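Local coordinates for protein glycosyl transferase (Staphylococcus aureus, PDB 5U02) that belongs to the glycosyltransferases of the TarS family and comprises a mostly helical linker region followed by two C-terminal beta domains, at residues Y108-I113 with N119-E124; M78-P83 with E101-G106; L84-R89 with P127-I132; V184-S187 with Q193-F196. All coordinates share one frame; numbering follows the deposited sequence.

Contact 1: Y108-I113 with N119-E124; sequences YYRFDI and NIQFNE
Ile120 overlaps one face of the Tyr108 ring, its CD1 3.6 Å from the centroid in a CH-pi contact 22° off the ring normal. Ile120 belongs to an antiparallel beta hairpin, 110-114 with 117-121, in a three-stranded sheet, and Tyr108 lies two residues ahead of the first strand. Ile120 spreads over two rings: its CG2 stands 3.4 Å above the centre of the Phe122 ring, while CD1 and CG2 both touch Tyr108. The Tyr108 and Phe122 side chains run alongside each other, pointing the same way, with their ring planes inclined at 76°, and helix 93-105 packs on both through Ser102. Tyr108 OH bonds to Met161 O. Four backbone bonds zip Arg110 to Gln121 and Asp112 to Asn119; between them the non-hydrogen-bonded pair Phe111-Ile120 brings Phe111 CA to 3.2 Å from Asn119 O, a CA-H...O contact. On the sheet face of Arg110 and Gln121, the extended Gln121 chain carries its amide to the Tyr109 edge, OE1 in the ring plane 3.3 Å from CE2, while NE2 is held by Glu126 O. Tyr109 has CG anti to the backbone N (chi1 173°), which sets its ring against the backbone of Asn123 and Glu124. Arg110 NH1 lies over one ring face, offset toward the rim, and Glu124 N over the centre of the opposite one. Tyr109 OH makes a weak hydrogen bond of 3.0 Å to Glu124 OE2.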
# COMPACT_ATOMS: atom_id res chain seq x y z
N TYR A 108 2.14 -7.19 -24.72
CA TYR A 108 1.95 -8.31 -25.61
C TYR A 108 0.50 -8.35 -26.07
O TYR A 108 -0.40 -7.91 -25.35
CB TYR A 108 2.34 -9.62 -24.91
CG TYR A 108 3.67 -9.53 -24.20
CD1 TYR A 108 4.86 -9.57 -24.92
CD2 TYR A 108 3.75 -9.38 -22.82
CE1 TYR A 108 6.09 -9.46 -24.29
CE2 TYR A 108 4.98 -9.28 -22.18
CZ TYR A 108 6.14 -9.32 -22.92
OH TYR A 108 7.37 -9.23 -22.30
N TYR A 109 0.29 -8.85 -27.29
CA TYR A 109 -1.07 -9.04 -27.77
C TYR A 109 -1.87 -9.92 -26.81
O TYR A 109 -2.97 -9.55 -26.38
CB TYR A 109 -1.05 -9.65 -29.17
CG TYR A 109 -2.40 -10.05 -29.70
CD1 TYR A 109 -3.26 -9.11 -30.26
CD2 TYR A 109 -2.82 -11.38 -29.66
CE1 TYR A 109 -4.50 -9.48 -30.75
CE2 TYR A 109 -4.05 -11.75 -30.14
CZ TYR A 109 -4.89 -10.80 -30.69
OH TYR A 109 -6.12 -11.17 -31.17
N ARG A 110 -1.30 -11.06 -26.43
CA ARG A 110 -1.87 -11.95 -25.43
C ARG A 110 -0.74 -12.50 -24.57
O ARG A 110 0.36 -12.75 -25.08
CB ARG A 110 -2.65 -13.10 -26.08
CG ARG A 110 -4.13 -13.11 -25.78
CD ARG A 110 -4.87 -12.04 -26.57
NE ARG A 110 -6.20 -11.77 -26.02
CZ ARG A 110 -6.99 -10.78 -26.43
NH1 ARG A 110 -6.58 -9.96 -27.38
NH2 ARG A 110 -8.17 -10.61 -25.86
N PHE A 111 -1.01 -12.68 -23.28
CA PHE A 111 -0.00 -13.23 -22.37
C PHE A 111 -0.67 -13.60 -21.05
O PHE A 111 -1.81 -13.22 -20.78
CB PHE A 111 1.15 -12.24 -22.13
CG PHE A 111 0.87 -11.24 -21.04
CD1 PHE A 111 0.11 -10.11 -21.28
CD2 PHE A 111 1.37 -11.44 -19.76
CE1 PHE A 111 -0.15 -9.20 -20.27
CE2 PHE A 111 1.12 -10.53 -18.74
CZ PHE A 111 0.36 -9.41 -19.00
N ASP A 112 0.08 -14.35 -20.24
CA ASP A 112 -0.20 -14.57 -18.83
C ASP A 112 1.03 -15.24 -18.23
O ASP A 112 1.90 -15.73 -18.95
CB ASP A 112 -1.46 -15.40 -18.60
CG ASP A 112 -1.53 -16.61 -19.51
OD1 ASP A 112 -0.83 -17.61 -19.22
OD2 ASP A 112 -2.28 -16.56 -20.51
N ILE A 113 1.10 -15.24 -16.90
CA ILE A 113 2.26 -15.80 -16.19
C ILE A 113 1.93 -17.21 -15.74
O ILE A 113 0.79 -17.53 -15.39
CB ILE A 113 2.70 -14.92 -15.00
CG1 ILE A 113 1.82 -15.18 -13.77
CG2 ILE A 113 2.68 -13.45 -15.37
CD1 ILE A 113 2.54 -14.98 -12.45
N ASN A 119 4.11 -16.66 -20.79
CA ASN A 119 3.65 -17.33 -21.99
C ASN A 119 3.02 -16.28 -22.89
O ASN A 119 2.02 -15.66 -22.51
CB ASN A 119 2.64 -18.44 -21.67
CG ASN A 119 3.22 -19.51 -20.77
OD1 ASN A 119 4.44 -19.58 -20.57
ND2 ASN A 119 2.36 -20.36 -20.22
N ILE A 120 3.59 -16.07 -24.07
CA ILE A 120 3.30 -14.90 -24.89
C ILE A 120 2.86 -15.33 -26.29
O ILE A 120 3.53 -16.15 -26.92
CB ILE A 120 4.51 -13.96 -24.99
CG1 ILE A 120 4.95 -13.48 -23.60
CG2 ILE A 120 4.19 -12.77 -25.89
CD1 ILE A 120 6.30 -12.80 -23.60
N GLN A 121 1.76 -14.75 -26.77
CA GLN A 121 1.42 -14.75 -28.18
C GLN A 121 1.54 -13.31 -28.67
O GLN A 121 0.84 -12.42 -28.17
CB GLN A 121 0.01 -15.30 -28.43
CG GLN A 121 -0.49 -15.02 -29.86
CD GLN A 121 -2.00 -15.23 -30.04
OE1 GLN A 121 -2.81 -14.73 -29.26
NE2 GLN A 121 -2.38 -15.94 -31.10
N PHE A 122 2.44 -13.08 -29.63
CA PHE A 122 2.82 -11.70 -29.95
C PHE A 122 1.85 -11.04 -30.92
O PHE A 122 1.72 -9.81 -30.91
CB PHE A 122 4.24 -11.67 -30.52
CG PHE A 122 5.30 -11.94 -29.49
CD1 PHE A 122 5.80 -10.92 -28.69
CD2 PHE A 122 5.80 -13.22 -29.32
CE1 PHE A 122 6.78 -11.18 -27.74
CE2 PHE A 122 6.77 -13.48 -28.37
CZ PHE A 122 7.26 -12.46 -27.58
N ASN A 123 1.16 -11.82 -31.76
CA ASN A 123 0.18 -11.27 -32.68
C ASN A 123 -0.95 -12.27 -32.86
O ASN A 123 -0.83 -13.45 -32.51
CB ASN A 123 0.81 -10.92 -34.04
CG ASN A 123 1.31 -9.49 -34.10
OD1 ASN A 123 0.53 -8.55 -34.28
ND2 ASN A 123 2.62 -9.31 -33.94
N GLU A 124 -2.07 -11.79 -33.40
CA GLU A 124 -3.25 -12.63 -33.56
C GLU A 124 -2.97 -13.77 -34.53
O GLU A 124 -2.46 -13.56 -35.63
CB GLU A 124 -4.42 -11.79 -34.05
CG GLU A 124 -5.76 -12.51 -34.05
CD GLU A 124 -6.93 -11.58 -34.32
OE1 GLU A 124 -6.85 -10.79 -35.30
OE2 GLU A 124 -7.92 -11.62 -33.56

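Contact 2: M78-P83 with E101-G106; sequences MSKLRP and ESYRQG
Tyr103 reaches across from helix 93-105 to the segment leading into helix 82-89, its phenol end directed at the backbone of Lys80 while the Lys80 chain passes the ring at a slant. The contact joins two helical elements, the 78-83 side lying in the linker region, and almost everything in it is made by one tyrosine. Its hydroxyl donates to Lys80 O, 2.8 Å away, with the acceptor lying near the ring plane at the edge. The C=O...donor angle is 122° and the donor, Tyr103 OH, is tilted 23° from the carbonyl plane, a bent approach from the side of the carbonyl. Lys80 also borders the ring with its side chain: the chain runs past the ring, and bends at chi3 and chi4 turn its end inward, bringing NZ to 3.6 Å from Tyr103 CD2, with CB near the hydroxyl end. With CG anti to the carbonyl carbon (chi1 -71°), the Tyr103 ring leans off its helix toward Lys80. Ile132 of strand 129-132 touches both side chains. Tyr108 packs on Tyr103 as well, so the ring is buried where the helices meet the small sheet. The phenol oxygen has a polar partner in Lys80 O and an apolar neighbour in Pro83, three residues on, whose ring carbon CG stands 3.6 Å from Tyr103 OH.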
# COMPACT_ATOMS: atom_id res chain seq x y z
N MET A 78 18.84 -19.23 -24.07
CA MET A 78 18.08 -18.37 -23.17
C MET A 78 16.64 -18.22 -23.64
O MET A 78 16.39 -17.98 -24.83
CB MET A 78 18.75 -16.99 -23.07
CG MET A 78 20.13 -17.03 -22.43
SD MET A 78 20.99 -15.46 -22.58
CE MET A 78 19.68 -14.31 -22.19
N SER A 79 15.69 -18.35 -22.71
CA SER A 79 14.29 -18.56 -23.07
C SER A 79 13.74 -17.42 -23.91
O SER A 79 12.93 -17.65 -24.81
CB SER A 79 13.45 -18.75 -21.80
OG SER A 79 13.64 -17.68 -20.89
N LYS A 80 14.16 -16.18 -23.64
CA LYS A 80 13.58 -15.04 -24.33
C LYS A 80 14.01 -14.94 -25.79
O LYS A 80 13.49 -14.09 -26.51
CB LYS A 80 13.91 -13.75 -23.58
CG LYS A 80 15.19 -13.05 -24.00
CD LYS A 80 15.65 -12.09 -22.91
CE LYS A 80 16.21 -10.80 -23.49
NZ LYS A 80 15.12 -9.87 -23.91
N LEU A 81 14.93 -15.80 -26.25
CA LEU A 81 15.37 -15.77 -27.63
C LEU A 81 14.58 -16.72 -28.54
O LEU A 81 14.62 -16.55 -29.76
CB LEU A 81 16.86 -16.12 -27.72
CG LEU A 81 17.79 -15.08 -27.10
CD1 LEU A 81 19.18 -15.64 -26.91
CD2 LEU A 81 17.81 -13.83 -27.95
N ARG A 82 13.88 -17.70 -27.96
CA ARG A 82 13.09 -18.63 -28.77
C ARG A 82 12.16 -17.96 -29.77
O ARG A 82 12.10 -18.42 -30.92
CB ARG A 82 12.30 -19.57 -27.84
CG ARG A 82 13.17 -20.46 -26.97
CD ARG A 82 12.42 -21.00 -25.76
NE ARG A 82 13.35 -21.61 -24.80
CZ ARG A 82 13.02 -21.96 -23.56
NH1 ARG A 82 11.79 -21.78 -23.12
NH2 ARG A 82 13.94 -22.51 -22.77
N PRO A 83 11.42 -16.89 -29.43
CA PRO A 83 10.62 -16.22 -30.47
C PRO A 83 11.46 -15.60 -31.58
O PRO A 83 11.05 -15.65 -32.74
CB PRO A 83 9.83 -15.16 -29.68
CG PRO A 83 9.80 -15.68 -28.28
CD PRO A 83 11.11 -16.37 -28.08
N GLU A 101 10.10 -5.19 -29.73
CA GLU A 101 9.20 -4.19 -29.17
C GLU A 101 8.47 -4.72 -27.95
O GLU A 101 8.42 -4.05 -26.92
CB GLU A 101 8.21 -3.68 -30.21
CG GLU A 101 8.84 -3.04 -31.43
CD GLU A 101 7.85 -2.25 -32.27
OE1 GLU A 101 8.31 -1.38 -33.04
OE2 GLU A 101 6.64 -2.50 -32.16
N SER A 102 7.91 -5.93 -28.02
CA SER A 102 7.12 -6.40 -26.88
C SER A 102 7.94 -6.51 -25.60
O SER A 102 7.40 -6.31 -24.50
CB SER A 102 6.43 -7.74 -27.20
OG SER A 102 5.44 -7.60 -28.21
N TYR A 103 9.24 -6.79 -25.69
CA TYR A 103 10.02 -6.95 -24.47
C TYR A 103 10.27 -5.62 -23.76
O TYR A 103 10.36 -5.60 -22.53
CB TYR A 103 11.37 -7.65 -24.74
CG TYR A 103 11.25 -9.11 -25.07
CD1 TYR A 103 10.20 -9.87 -24.58
CD2 TYR A 103 12.17 -9.72 -25.91
CE1 TYR A 103 10.08 -11.21 -24.90
CE2 TYR A 103 12.06 -11.06 -26.24
CZ TYR A 103 11.01 -11.80 -25.73
OH TYR A 103 10.89 -13.13 -26.06
N ARG A 104 10.35 -4.51 -24.51
CA ARG A 104 10.77 -3.23 -23.92
C ARG A 104 9.76 -2.72 -22.89
O ARG A 104 10.15 -2.33 -21.78
CB ARG A 104 11.05 -2.17 -25.02
CG ARG A 104 9.88 -1.77 -25.89
CD ARG A 104 10.12 -0.72 -27.00
NE ARG A 104 9.19 -1.05 -28.09
CZ ARG A 104 8.01 -0.46 -28.29
NH1 ARG A 104 7.60 0.52 -27.49
NH2 ARG A 104 7.22 -0.85 -29.28
N GLN A 105 8.46 -2.73 -23.21
CA GLN A 105 7.47 -2.21 -22.28
C GLN A 105 6.61 -3.29 -21.62
O GLN A 105 5.86 -2.98 -20.68
CB GLN A 105 6.53 -1.22 -22.98
CG GLN A 105 5.52 -1.87 -23.90
CD GLN A 105 6.10 -2.71 -25.06
OE1 GLN A 105 7.07 -2.31 -25.70
NE2 GLN A 105 5.53 -3.88 -25.31
N GLY A 106 6.65 -4.51 -22.13
CA GLY A 106 5.81 -5.53 -21.56
C GLY A 106 4.38 -5.42 -22.03
O GLY A 106 3.44 -5.55 -21.24

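Contact 3: L84-R89 with P127-I132; sequences LLHYAR and PYFEGI
Phe129 points its ring edge at both His86 and Tyr87, forming an aromatic cluster between helix 82-89 and the last strand, 129-132, of the small antiparallel sheet. With His86 the stack is T-shaped: Phe129 CZ stands over one imidazole face, 3.5 Å from ND1, with the centroids 5.0 Å apart and the planes at 70°. With Tyr87 it is an offset edge-to-face pair, the planes at 66°, in which Phe129 CE1 comes within 3.7 Å of the phenol OH. The two helix residues also pack on each other, His86 ND1 lying over a face of the Tyr87 ring near its rim. Their different first torsions, His86 CG anti to the backbone N (chi1 158°) and Tyr87 CG anti to the carbonyl carbon, turn these adjacent side chains so that both rings meet Phe129. Further out, Asn95 and Val99 of helix 93-105 pack on Tyr87. Backbone bonds pair Phe129 with Ile120, and within the same strand Gly131 and Ile132 both face Leu118 in a G1 beta bulge. A water links helix and strand, 3.0 Å from Tyr87 OH and donating to Pro127 O at 3.1 Å.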
# COMPACT_ATOMS: atom_id res chain seq x y z
N LEU A 84 12.62 -15.04 -31.25
CA LEU A 84 13.42 -14.37 -32.28
C LEU A 84 14.11 -15.38 -33.19
O LEU A 84 14.29 -15.12 -34.39
CB LEU A 84 14.43 -13.44 -31.63
CG LEU A 84 13.81 -12.37 -30.75
CD1 LEU A 84 14.70 -11.99 -29.57
CD2 LEU A 84 13.46 -11.15 -31.58
N LEU A 85 14.52 -16.53 -32.65
CA LEU A 85 15.03 -17.59 -33.51
C LEU A 85 13.94 -18.10 -34.45
O LEU A 85 14.22 -18.40 -35.62
CB LEU A 85 15.57 -18.76 -32.67
CG LEU A 85 16.77 -18.52 -31.75
CD1 LEU A 85 17.04 -19.74 -30.89
CD2 LEU A 85 17.98 -18.17 -32.59
N HIS A 86 12.71 -18.19 -33.97
CA HIS A 86 11.61 -18.71 -34.78
C HIS A 86 11.27 -17.75 -35.92
O HIS A 86 11.21 -18.16 -37.08
CB HIS A 86 10.40 -18.98 -33.89
CG HIS A 86 9.09 -19.01 -34.61
ND1 HIS A 86 8.38 -17.87 -34.89
CD2 HIS A 86 8.36 -20.04 -35.10
CE1 HIS A 86 7.27 -18.19 -35.53
NE2 HIS A 86 7.23 -19.50 -35.67
N TYR A 87 11.06 -16.47 -35.60
CA TYR A 87 10.78 -15.49 -36.65
C TYR A 87 12.00 -15.19 -37.51
O TYR A 87 11.85 -14.60 -38.58
CB TYR A 87 10.24 -14.20 -36.05
CG TYR A 87 8.93 -14.36 -35.32
CD1 TYR A 87 7.79 -14.81 -35.99
CD2 TYR A 87 8.82 -14.07 -33.97
CE1 TYR A 87 6.59 -14.96 -35.32
CE2 TYR A 87 7.63 -14.22 -33.30
CZ TYR A 87 6.52 -14.66 -33.98
OH TYR A 87 5.33 -14.81 -33.30
N ALA A 88 13.20 -15.58 -37.07
CA ALA A 88 14.38 -15.45 -37.93
C ALA A 88 14.31 -16.44 -39.08
O ALA A 88 14.39 -16.05 -40.25
CB ALA A 88 15.66 -15.65 -37.12
N ARG A 89 14.16 -17.73 -38.77
CA ARG A 89 14.01 -18.74 -39.82
C ARG A 89 12.83 -18.41 -40.72
O ARG A 89 12.89 -18.63 -41.94
CB ARG A 89 13.83 -20.13 -39.21
CG ARG A 89 15.01 -20.63 -38.41
CD ARG A 89 14.77 -22.06 -37.94
NE ARG A 89 15.78 -22.50 -36.99
CZ ARG A 89 15.71 -22.31 -35.68
NH1 ARG A 89 16.68 -22.74 -34.88
NH2 ARG A 89 14.66 -21.68 -35.16
N PRO A 127 1.59 -18.59 -32.80
CA PRO A 127 1.70 -19.52 -31.67
C PRO A 127 1.99 -18.81 -30.36
O PRO A 127 2.32 -17.62 -30.30
CB PRO A 127 2.86 -20.43 -32.07
CG PRO A 127 2.86 -20.41 -33.54
CD PRO A 127 2.43 -19.02 -33.93
N TYR A 128 1.86 -19.57 -29.28
CA TYR A 128 2.27 -19.15 -27.94
C TYR A 128 3.64 -19.72 -27.65
O TYR A 128 3.83 -20.94 -27.67
CB TYR A 128 1.27 -19.62 -26.89
CG TYR A 128 0.10 -18.69 -26.62
CD1 TYR A 128 -1.02 -18.69 -27.45
CD2 TYR A 128 0.09 -17.85 -25.51
CE1 TYR A 128 -2.09 -17.86 -27.20
CE2 TYR A 128 -0.98 -17.02 -25.25
CZ TYR A 128 -2.07 -17.03 -26.10
OH TYR A 128 -3.14 -16.20 -25.85
N PHE A 129 4.61 -18.85 -27.37
CA PHE A 129 5.90 -19.26 -26.84
C PHE A 129 5.82 -19.24 -25.32
O PHE A 129 5.44 -18.22 -24.72
CB PHE A 129 7.02 -18.35 -27.34
CG PHE A 129 7.14 -18.32 -28.84
CD1 PHE A 129 6.43 -17.40 -29.59
CD2 PHE A 129 7.97 -19.22 -29.50
CE1 PHE A 129 6.54 -17.38 -30.97
CE2 PHE A 129 8.09 -19.19 -30.87
CZ PHE A 129 7.37 -18.27 -31.61
N GLU A 130 6.18 -20.35 -24.69
CA GLU A 130 5.90 -20.56 -23.28
C GLU A 130 7.19 -20.65 -22.47
O GLU A 130 8.21 -21.13 -22.96
CB GLU A 130 5.05 -21.84 -23.09
CG GLU A 130 4.00 -22.03 -24.18
CD GLU A 130 2.75 -22.74 -23.70
OE1 GLU A 130 2.30 -23.67 -24.39
OE2 GLU A 130 2.21 -22.37 -22.63
N GLY A 131 7.12 -20.17 -21.23
CA GLY A 131 8.22 -20.29 -20.29
C GLY A 131 9.35 -19.30 -20.47
O GLY A 131 10.52 -19.67 -20.41
N ILE A 132 9.01 -18.03 -20.66
CA ILE A 132 10.01 -16.99 -20.91
C ILE A 132 10.39 -16.34 -19.59
O ILE A 132 9.54 -15.77 -18.90
CB ILE A 132 9.47 -15.95 -21.91
CG1 ILE A 132 8.91 -16.66 -23.15
CG2 ILE A 132 10.56 -14.96 -22.29
CD1 ILE A 132 8.41 -15.72 -24.23
O HOH W 1 3.57 -14.89 -30.86

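Contact 4: V184-S187 with Q193-F196; sequences VPLS and QYRF
Leu186 has CG anti to its backbone N (chi1 -179°), while Tyr194 and Phe196 both set CG anti to the carbonyl carbon (chi1 -67° and -63°); the leucine fork is thereby laid between two rings projecting from the same face of the neighbouring strand. CD1 enters over a face of Phe196, 4.1 Å from the ring centroid in a CH-pi contact, and also lies in the plane of the Tyr194 ring at its edge. CD1 therefore bridges both aromatics, touching one by its face and the other by its rim. CD2 meets the tyrosine from the edge too, 3.5 Å from Tyr194 CD2. The segments belong to a beta hairpin in the first C-terminal beta domain, of the E-set clan, formed by strand 193-199 and strand 181-190, which is broken by a bulge or short loop. A backbone bond ties the two: Ser187 N donates to Arg195 O at 3.0 Å, nearly straight on to the carbonyl. Before that bond, Phe196 lies against the backbone, with CD2 3.3 Å from Pro185 O and CE2 3.5 Å from Leu186 CA. On the other side of strand 193-199, Arg195 makes a weak hydrogen bond to Tyr206 of a second subunit. One backbone bond thus supplies the polar tie across the segments and Leu186 against two rings the rest, while Ser187 OG and Tyr194 OH are satisfied by Asn197 N and Tyr167 OH.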
# COMPACT_ATOMS: atom_id res chain seq x y z
N VAL A 184 9.75 1.46 2.10
CA VAL A 184 8.85 2.59 1.95
C VAL A 184 7.82 2.24 0.88
O VAL A 184 8.20 1.91 -0.25
CB VAL A 184 9.61 3.88 1.58
CG1 VAL A 184 8.65 5.05 1.55
CG2 VAL A 184 10.74 4.12 2.55
N PRO A 185 6.53 2.31 1.19
CA PRO A 185 5.51 2.00 0.18
C PRO A 185 5.46 3.05 -0.93
O PRO A 185 5.88 4.20 -0.76
CB PRO A 185 4.20 1.99 0.97
CG PRO A 185 4.51 2.72 2.24
CD PRO A 185 5.95 2.50 2.52
N LEU A 186 4.93 2.63 -2.07
CA LEU A 186 4.71 3.53 -3.19
C LEU A 186 3.67 4.59 -2.83
O LEU A 186 2.63 4.27 -2.26
CB LEU A 186 4.26 2.73 -4.41
CG LEU A 186 4.00 3.46 -5.72
CD1 LEU A 186 5.27 4.09 -6.25
CD2 LEU A 186 3.42 2.50 -6.74
N SER A 187 3.96 5.85 -3.17
CA SER A 187 3.02 6.94 -2.89
C SER A 187 2.06 7.18 -4.04
O SER A 187 0.87 7.44 -3.81
CB SER A 187 3.78 8.23 -2.58
OG SER A 187 4.56 8.09 -1.40
N GLN A 193 6.51 5.47 -13.91
CA GLN A 193 7.20 6.41 -13.03
C GLN A 193 6.66 6.22 -11.62
O GLN A 193 5.48 6.49 -11.37
CB GLN A 193 6.99 7.85 -13.49
CG GLN A 193 7.49 8.14 -14.89
CD GLN A 193 7.08 9.51 -15.35
OE1 GLN A 193 7.89 10.43 -15.41
NE2 GLN A 193 5.81 9.66 -15.70
N TYR A 194 7.52 5.79 -10.70
CA TYR A 194 7.11 5.42 -9.35
C TYR A 194 7.68 6.42 -8.35
O TYR A 194 8.90 6.56 -8.23
CB TYR A 194 7.55 3.99 -9.03
CG TYR A 194 6.83 2.96 -9.87
CD1 TYR A 194 7.26 2.64 -11.16
CD2 TYR A 194 5.68 2.34 -9.40
CE1 TYR A 194 6.58 1.71 -11.93
CE2 TYR A 194 5.00 1.41 -10.15
CZ TYR A 194 5.46 1.10 -11.42
OH TYR A 194 4.79 0.18 -12.19
N ARG A 195 6.79 7.10 -7.62
CA ARG A 195 7.16 8.19 -6.72
C ARG A 195 7.01 7.75 -5.27
O ARG A 195 5.97 7.22 -4.88
CB ARG A 195 6.28 9.42 -6.98
CG ARG A 195 6.40 10.50 -5.92
CD ARG A 195 5.56 11.70 -6.30
NE ARG A 195 6.05 12.30 -7.54
CZ ARG A 195 6.52 13.54 -7.63
NH1 ARG A 195 6.52 14.33 -6.56
NH2 ARG A 195 6.95 14.00 -8.79
N PHE A 196 8.05 7.99 -4.47
CA PHE A 196 8.08 7.61 -3.07
C PHE A 196 8.29 8.85 -2.22
O PHE A 196 9.26 9.59 -2.43
CB PHE A 196 9.18 6.57 -2.80
CG PHE A 196 8.98 5.27 -3.53
CD1 PHE A 196 9.42 5.12 -4.84
CD2 PHE A 196 8.34 4.21 -2.91
CE1 PHE A 196 9.24 3.91 -5.52
CE2 PHE A 196 8.15 3.02 -3.57
CZ PHE A 196 8.60 2.86 -4.87

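Contacts 1, 2 and 3 cluster together, centres 9 to 11 Å apart, where the linker helices meet the three-stranded sheet; contact 4 lies in the first C-terminal beta domain, its centre 27 to 35 Å from theirs and nearer the chain's centre. Contacts 2 and 3 share helix 82-89, and contacts 1 and 3 meet through the neighbouring strands 117-121 and 129-132. Contact 2 is buried; the others are partly so. Both hairpins, contacts 1 and 4, use backbone bonds, four and one respectively, whereas the helix contacts rely on aromatic side chains, with a phenol bond in contact 2 and a water bridge in contact 3. Among the four, contact 4 alone adjoins other subunits.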